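Local coordinates for putative tryptophan halogenase (Xanthomonas campestris pv. campestris, PDB 6Y1W), which is a flavin-dependent halogenase that probably uses reduced FAD to halogenate an aromatic substrate, at residues L279-G284 with A502-A507; Q253-G258 with Q308-T313. All coordinates share one frame; numbering follows the deposited sequence. Where two conformers were deposited one is given.

Overall arrangement
Along the chain, strand 248-254 leads into residues 253-258, two further strands follow, and the turn at the start of 279-284 opens strand 283-289. Helix 296-306 then gives way to the loop 308-313, which returns to the end of strand 248-254; interaction 2 thus closes a loop of about fifty residues. Interaction 1 closes a far longer one, bringing the tail 502-507, beyond helix 492-499, back to 279-284. The two closures cross rather than nest. Their centres lie about 10 Å apart, and both reach neighbouring strands, 283-289 and 248-254, of the seven-stranded mixed sheet, where Arg-282 NE meets Gln-253 OE1 at 2.7 Å, probably in a hydrogen bond that joins the two contacts directly.

Interaction 1 of 2, residues L279-G284 with A502-A507; sequences LQHRVG and APAPPA. With BUD ((2S,3S)-butane-2,3-diol), chain L.
The side-chain oxygen OE1 of Gln-280 takes the amide proton of Ala-502 in a 2.8 Å bond from Ala-502 N, nearly straight at 165°, the donor tilted from the carboxamide plane. On the other end of this amide, NE2 is hydrogen-bonded to Ala-86 O and Cys-500 O, so the group is held from both ends and its rotation is fixed. The methyl CB of Ala-502 rests 3.4 Å from Gln-280 OE1. His-281 works on the next peptide: its NE2 donates to Ala-502 O over 2.9 Å, with the oxygen at the edge of the imidazole, close to its plane, while the nitrogen stands above the carbonyl plane. NE2 therefore carries a proton. Residues 279-282 make the turn between antiparallel strands 272-278 and 283-289, closed by the bond from Leu-279 N to Arg-282 O, and the irregular, proline-rich tail runs past this hairpin. Ala-504 CA sits squarely over one face of the His-281 ring, 3.5 Å from its centroid, a CH-pi contact. With CG beside the backbone N (chi1 -59°), the imidazole reaches out to the tail, and Pro-505 CD packs 3.7 Å from His-281 CB. Arg-282 turns elsewhere: Leu-279 CD1 lies over one face of its guanidinium and the butanediol on the opposite side, offset toward the rim, while NH2 forms a salt bridge with Asp-166.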
# COMPACT_ATOMS: atom_id res chain seq x y z
N LEU A 279 -7.46 32.38 7.67
CA LEU A 279 -8.84 32.05 8.01
C LEU A 279 -9.75 33.08 7.35
O LEU A 279 -9.28 34.01 6.67
CB LEU A 279 -9.03 32.00 9.53
CG LEU A 279 -8.16 30.91 10.19
CD1 LEU A 279 -8.39 30.96 11.70
CD2 LEU A 279 -8.46 29.51 9.64
N GLN A 280 -11.07 32.92 7.51
CA GLN A 280 -11.95 33.81 6.74
C GLN A 280 -11.85 35.27 7.16
O GLN A 280 -12.02 36.16 6.31
CB GLN A 280 -13.40 33.33 6.85
CG GLN A 280 -13.66 32.10 5.97
CD GLN A 280 -15.15 31.81 5.74
OE1 GLN A 280 -15.99 32.73 5.63
NE2 GLN A 280 -15.50 30.52 5.68
N HIS A 281 -11.52 35.54 8.43
CA HIS A 281 -11.51 36.92 8.91
C HIS A 281 -10.31 37.26 9.75
O HIS A 281 -10.35 38.26 10.48
CB HIS A 281 -12.79 37.24 9.71
CG HIS A 281 -14.02 37.04 8.89
ND1 HIS A 281 -14.44 37.94 7.92
CD2 HIS A 281 -14.93 36.04 8.89
CE1 HIS A 281 -15.54 37.49 7.35
NE2 HIS A 281 -15.87 36.35 7.94
N ARG A 282 -9.28 36.41 9.75
CA ARG A 282 -8.02 36.71 10.43
C ARG A 282 -6.96 35.79 9.85
O ARG A 282 -7.24 34.93 9.00
CB ARG A 282 -8.16 36.55 11.94
CG ARG A 282 -8.19 35.10 12.37
CD ARG A 282 -8.16 34.97 13.92
NE ARG A 282 -7.69 33.66 14.35
CZ ARG A 282 -8.51 32.66 14.69
NH1 ARG A 282 -9.82 32.84 14.64
NH2 ARG A 282 -8.01 31.48 15.09
N VAL A 283 -5.73 35.95 10.34
CA VAL A 283 -4.59 35.16 9.88
C VAL A 283 -3.86 34.60 11.08
O VAL A 283 -3.62 35.32 12.06
CB VAL A 283 -3.68 36.05 9.02
CG1 VAL A 283 -2.36 35.33 8.69
CG2 VAL A 283 -4.42 36.45 7.73
N GLY A 284 -3.52 33.30 11.04
CA GLY A 284 -2.70 32.70 12.08
C GLY A 284 -1.22 32.76 11.70
O GLY A 284 -0.87 32.57 10.55
N ALA A 502 -18.56 32.38 6.72
CA ALA A 502 -18.54 32.45 8.17
C ALA A 502 -18.81 33.88 8.60
O ALA A 502 -18.36 34.82 7.94
CB ALA A 502 -17.17 32.02 8.74
N PRO A 503 -19.50 34.06 9.72
CA PRO A 503 -19.77 35.43 10.20
C PRO A 503 -18.49 36.12 10.68
O PRO A 503 -17.68 35.53 11.41
CB PRO A 503 -20.75 35.21 11.35
CG PRO A 503 -20.46 33.83 11.84
CD PRO A 503 -20.07 33.03 10.60
N ALA A 504 -18.32 37.36 10.30
CA ALA A 504 -17.13 38.08 10.78
C ALA A 504 -17.25 38.31 12.28
O ALA A 504 -18.31 38.74 12.76
CB ALA A 504 -16.96 39.44 10.07
N PRO A 505 -16.21 38.03 13.07
CA PRO A 505 -16.29 38.33 14.49
C PRO A 505 -16.64 39.80 14.71
O PRO A 505 -16.16 40.67 13.97
CB PRO A 505 -14.87 38.02 14.99
CG PRO A 505 -14.41 36.89 14.01
CD PRO A 505 -15.01 37.25 12.69
N PRO A 506 -17.41 40.11 15.76
CA PRO A 506 -17.93 41.48 15.89
C PRO A 506 -16.91 42.46 16.41
O PRO A 506 -16.98 43.66 16.11
CB PRO A 506 -19.08 41.31 16.88
CG PRO A 506 -18.70 40.08 17.70
CD PRO A 506 -18.07 39.17 16.67
N ALA A 507 -16.01 41.99 17.26
CA ALA A 507 -15.18 42.91 18.04
C ALA A 507 -13.77 42.36 18.21
O ALA A 507 -13.28 42.15 19.33
CB ALA A 507 -15.84 43.21 19.38
C1 BUD L . -9.07 34.67 20.46
O1 BUD L . -11.34 34.59 19.68
C2 BUD L . -10.09 35.20 19.46
O2 BUD L . -10.51 35.53 17.15
C3 BUD L . -9.64 34.90 18.04
C4 BUD L . -8.26 35.51 17.83

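Interaction 2 of 2, residues Q253-G258 with Q308-T313; sequences QTESVG and QGRALT. With BUD ((2S,3S)-butane-2,3-diol), chain K.
Glu-255 lays its side chain obliquely across that of Arg-310, whose guanidinium grips the carboxylate side-on. Arg-310 NE reaches Glu-255 OE2 at 2.9 Å and NH2 reaches OE1 at 3.0 Å, the two planes 40° apart. OE2 also accepts the backbone N of Arg-310, from the same face of the carboxylate as NE, so OE2 ties backbone and side chain of one arginine. Glu-255 CG lies between its backbone N and carbonyl carbon (chi1 66°), and the extended chain beyond it brings the carboxylate to Arg-310. Along the backbone, Glu-255 N donates to Arg-310 O, and Leu-312 N to Gln-253 O at 2.8 Å. Thr-313 OG1 accepts Gln-253 N in a straight 176° bond. Leu-312 packs its CG and CD1 against the peptide between Thr-254 and Glu-255. At the other end a water bridges Glu-255 O, Gln-308 O and Thr-254 OG1, a hydroxyl also hydrogen-bonded to Asn-285 ND2, while Val-257 CG1 rests 3.7 Å from Gly-309 CA. Beyond Leu-312, Thr-313 borders a bound butanediol. The Thr-254–Ala-311 pair forms a single antiparallel beta bridge, by which the loop before edge strand 316-319 is laid along the end of its sheet neighbour, strand 248-254.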
# COMPACT_ATOMS: atom_id res chain seq x y z
N GLN A 253 -2.17 35.83 16.31
CA GLN A 253 -3.12 36.08 15.24
C GLN A 253 -3.01 37.53 14.78
O GLN A 253 -2.70 38.43 15.57
CB GLN A 253 -4.56 35.75 15.70
CG GLN A 253 -4.73 34.34 16.29
CD GLN A 253 -4.36 33.18 15.31
OE1 GLN A 253 -5.08 32.91 14.34
NE2 GLN A 253 -3.25 32.48 15.57
N THR A 254 -3.23 37.75 13.50
CA THR A 254 -3.21 39.12 12.98
C THR A 254 -4.46 39.36 12.16
O THR A 254 -5.09 38.42 11.66
CB THR A 254 -1.97 39.41 12.11
OG1 THR A 254 -1.83 38.39 11.09
CG2 THR A 254 -0.70 39.49 12.96
N GLU A 255 -4.81 40.63 11.97
CA GLU A 255 -5.92 40.88 11.07
C GLU A 255 -5.54 40.56 9.62
O GLU A 255 -4.37 40.60 9.21
CB GLU A 255 -6.41 42.34 11.19
CG GLU A 255 -5.43 43.30 10.73
CD GLU A 255 -5.71 44.74 11.23
OE1 GLU A 255 -6.85 45.09 11.64
OE2 GLU A 255 -4.74 45.51 11.20
N SER A 256 -6.56 40.21 8.83
CA SER A 256 -6.36 40.04 7.40
C SER A 256 -6.01 41.38 6.75
O SER A 256 -6.54 42.43 7.13
CB SER A 256 -7.64 39.48 6.78
OG SER A 256 -8.10 38.35 7.52
N VAL A 257 -5.13 41.33 5.76
CA VAL A 257 -4.75 42.52 5.00
C VAL A 257 -5.13 42.40 3.54
O VAL A 257 -4.74 43.24 2.73
CB VAL A 257 -3.25 42.83 5.14
CG1 VAL A 257 -2.92 43.13 6.58
CG2 VAL A 257 -2.39 41.71 4.59
N GLY A 258 -5.89 41.38 3.20
CA GLY A 258 -6.24 41.13 1.81
C GLY A 258 -7.02 39.84 1.73
O GLY A 258 -7.32 39.20 2.75
N GLN A 308 2.19 40.87 8.97
CA GLN A 308 1.40 41.87 8.26
C GLN A 308 0.11 42.07 9.02
O GLN A 308 -0.51 41.09 9.47
CB GLN A 308 1.08 41.43 6.84
CG GLN A 308 2.29 41.25 5.95
CD GLN A 308 1.93 40.48 4.71
OE1 GLN A 308 2.22 39.28 4.60
NE2 GLN A 308 1.25 41.14 3.77
N GLY A 309 -0.28 43.33 9.18
CA GLY A 309 -1.49 43.67 9.91
C GLY A 309 -1.26 43.74 11.41
O GLY A 309 -0.28 43.22 11.96
N ARG A 310 -2.22 44.36 12.09
CA ARG A 310 -2.09 44.46 13.53
C ARG A 310 -2.34 43.11 14.20
O ARG A 310 -3.15 42.29 13.73
CB ARG A 310 -3.08 45.48 14.09
CG ARG A 310 -2.72 46.92 13.67
CD ARG A 310 -3.86 47.91 13.95
NE ARG A 310 -5.05 47.59 13.18
CZ ARG A 310 -6.20 48.27 13.23
NH1 ARG A 310 -6.31 49.33 14.03
NH2 ARG A 310 -7.22 47.90 12.48
N ALA A 311 -1.65 42.88 15.30
CA ALA A 311 -1.89 41.69 16.10
C ALA A 311 -3.26 41.74 16.77
O ALA A 311 -3.66 42.77 17.34
CB ALA A 311 -0.81 41.55 17.18
N LEU A 312 -3.95 40.59 16.78
CA LEU A 312 -5.26 40.45 17.40
C LEU A 312 -5.19 39.74 18.73
O LEU A 312 -6.19 39.71 19.45
CB LEU A 312 -6.22 39.65 16.49
CG LEU A 312 -6.50 40.38 15.21
CD1 LEU A 312 -7.45 39.54 14.33
CD2 LEU A 312 -7.18 41.68 15.53
N THR A 313 -4.05 39.11 19.04
CA THR A 313 -3.82 38.38 20.29
C THR A 313 -2.44 38.74 20.82
O THR A 313 -1.60 39.29 20.10
CB THR A 313 -3.94 36.85 20.09
OG1 THR A 313 -2.96 36.41 19.13
CG2 THR A 313 -5.35 36.47 19.57
C1 BUD K . -8.12 36.39 23.44
O1 BUD K . -7.44 38.53 22.51
C2 BUD K . -7.05 37.48 23.38
O2 BUD K . -4.63 37.73 23.48
C3 BUD K . -5.67 36.94 23.01
C4 BUD K . -5.37 35.56 23.51
O HOH W 1 -2.21 39.30 8.43